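Local atomic coordinates of RNA-binding protein Lsm (Halobacterium salinarum R1, PDB entry 6TFL), a protein that probably binds RNA as a ring-forming Lsm (Sm-like archaeal) protein, and binds uridine and calcium ions. Residues A[16-21]-A[30-35]. Residues are numbered along the deposited sequence; the frame is centred on the assembly and turned at random.
With CA (calcium ion), chain P.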
loop_
_atom_site.group_PDB
_atom_site.type_symbol
_atom_site.label_atom_id
_atom_site.label_comp_id
_atom_site.label_asym_id
_atom_site.label_seq_id
_atom_site.Cartn_x
_atom_site.Cartn_y
_atom_site.Cartn_z
ATOM N N GLU A 16 27.995 9.129 -3.950
ATOM C CA GLU A 16 29.073 10.039 -3.558
ATOM C C GLU A 16 28.901 11.437 -4.147
ATOM O O GLU A 16 29.752 12.301 -3.904
ATOM C CB GLU A 16 30.473 9.498 -3.915
ATOM C CG GLU A 16 30.703 8.038 -3.502
ATOM C CD GLU A 16 32.044 7.785 -2.796
ATOM O OE1 GLU A 16 32.158 6.763 -2.075
ATOM O OE2 GLU A 16 32.990 8.589 -2.967
ATOM N N GLU A 17 27.821 11.703 -4.880
ATOM C CA GLU A 17 27.514 13.028 -5.405
ATOM C C GLU A 17 26.315 13.625 -4.681
ATOM O O GLU A 17 25.585 12.944 -3.951
ATOM C CB GLU A 17 27.239 12.984 -6.917
ATOM C CG GLU A 17 28.438 12.546 -7.755
ATOM C CD GLU A 17 28.032 11.707 -8.959
ATOM O OE1 GLU A 17 27.109 12.115 -9.703
ATOM O OE2 GLU A 17 28.639 10.633 -9.162
ATOM N N THR A 18 26.104 14.918 -4.915
ATOM C CA THR A 18 25.065 15.660 -4.224
ATOM C C THR A 18 23.737 15.530 -4.960
ATOM O O THR A 18 23.695 15.526 -6.193
ATOM C CB THR A 18 25.475 17.124 -4.080
ATOM O OG1 THR A 18 26.645 17.188 -3.261
ATOM C CG2 THR A 18 24.385 17.921 -3.401
ATOM N N VAL A 19 22.655 15.371 -4.186
ATOM C CA VAL A 19 21.311 15.154 -4.706
ATOM C C VAL A 19 20.335 15.902 -3.812
ATOM O O VAL A 19 20.638 16.230 -2.662
ATOM C CB VAL A 19 20.904 13.653 -4.763
ATOM C CG1 VAL A 19 21.871 12.840 -5.617
ATOM C CG2 VAL A 19 20.793 13.070 -3.361
ATOM N N THR A 20 19.151 16.175 -4.352
ATOM C CA THR A 20 18.051 16.717 -3.562
ATOM C C THR A 20 16.879 15.749 -3.614
ATOM O O THR A 20 16.466 15.311 -4.694
ATOM C CB THR A 20 17.633 18.108 -4.035
ATOM O OG1 THR A 20 18.728 19.001 -3.830
ATOM C CG2 THR A 20 16.453 18.623 -3.222
ATOM N N VAL A 21 16.384 15.398 -2.436
ATOM C CA VAL A 21 15.245 14.512 -2.266
ATOM C C VAL A 21 14.089 15.334 -1.730
ATOM O O VAL A 21 14.237 16.031 -0.719
ATOM C CB VAL A 21 15.576 13.363 -1.306
ATOM C CG1 VAL A 21 14.397 12.408 -1.206
ATOM C CG2 VAL A 21 16.818 12.647 -1.778
ATOM N N THR A 30 19.022 17.971 1.014
ATOM C CA THR A 30 20.136 18.047 0.084
ATOM C C THR A 30 21.386 17.551 0.783
ATOM O O THR A 30 21.672 17.953 1.912
ATOM C CB THR A 30 20.330 19.474 -0.432
ATOM O OG1 THR A 30 19.138 19.870 -1.111
ATOM C CG2 THR A 30 21.466 19.542 -1.422
ATOM N N GLY A 31 22.114 16.673 0.111
ATOM C CA GLY A 31 23.337 16.119 0.655
ATOM C C GLY A 31 23.882 15.101 -0.316
ATOM O O GLY A 31 23.346 14.899 -1.413
ATOM N N VAL A 32 24.960 14.459 0.099
ATOM C CA VAL A 32 25.607 13.455 -0.731
ATOM C C VAL A 32 24.854 12.142 -0.582
ATOM O O VAL A 32 24.620 11.667 0.537
ATOM C CB VAL A 32 27.089 13.304 -0.339
ATOM C CG1 VAL A 32 27.726 12.149 -1.075
ATOM C CG2 VAL A 32 27.834 14.579 -0.628
ATOM N N LEU A 33 24.479 11.543 -1.707
ATOM C CA LEU A 33 23.879 10.216 -1.685
ATOM C C LEU A 33 24.966 9.178 -1.407
ATOM O O LEU A 33 25.897 9.025 -2.211
ATOM C CB LEU A 33 23.169 9.930 -3.008
ATOM C CG LEU A 33 22.569 8.532 -3.146
ATOM C CD1 LEU A 33 21.255 8.460 -2.385
ATOM C CD2 LEU A 33 22.385 8.160 -4.618
ATOM N N THR A 34 24.857 8.472 -0.269
ATOM C CA THR A 34 25.814 7.419 0.071
ATOM C C THR A 34 25.207 6.021 0.094
ATOM O O THR A 34 25.940 5.052 0.326
ATOM C CB THR A 34 26.493 7.696 1.428
ATOM O OG1 THR A 34 25.526 7.644 2.484
ATOM C CG2 THR A 34 27.189 9.065 1.434
ATOM N N GLY A 35 23.905 5.875 -0.130
ATOM C CA GLY A 35 23.343 4.547 -0.287
ATOM C C GLY A 35 21.868 4.605 -0.629
ATOM O O GLY A 35 21.196 5.626 -0.445
HETATM CA CA CA P . 28.751 9.086 -11.500
HETATM O O HOH W 1 27.120 10.996 -12.277
#
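V32 sets its CG1 methyl over one face of the E16–E17 peptide group, 3.4 Å from E16 C. Its CG1 lies anti to its own backbone N (chi1 173°), which carries the methyl over that plane. E16 N donates to L33 O at 2.7 Å. L33 N returns a bond to E17 O, and this oxygen also receives a CA-H...O contact from V32. The flat carboxylate of E17 meets a calcium ion through OE2 alone, at 2.8 Å. E13 O also binds this calcium. E17 OE1 takes a hydrogen bond from a water on the same calcium.

Further along, V19 and G31 form an antiparallel hydrogen-bonded pair. V19 N reaches G31 O at 2.9 Å, and G31 N reaches V19 O at 3.2 Å. This is the pairing of the first two strands of the Sm fold, a strongly bent antiparallel sheet that closes into a small barrel. The second strand bends sharply at G31, so 28-30 pairs with 18-23 while 32-36 runs on to pair with 42-45. V19 CG2 packs against L33 CB at 4.0 Å, on the buried side with I44 and P62. On the other face, T20 OG1 and T30 OG1 share a hydrogen bond of 2.9 Å. With chi1 near -60° in both, each hydroxyl stands beside its own backbone N, where the two meet across the strands. T18 CG2 meets T30 CG2 at 3.9 Å.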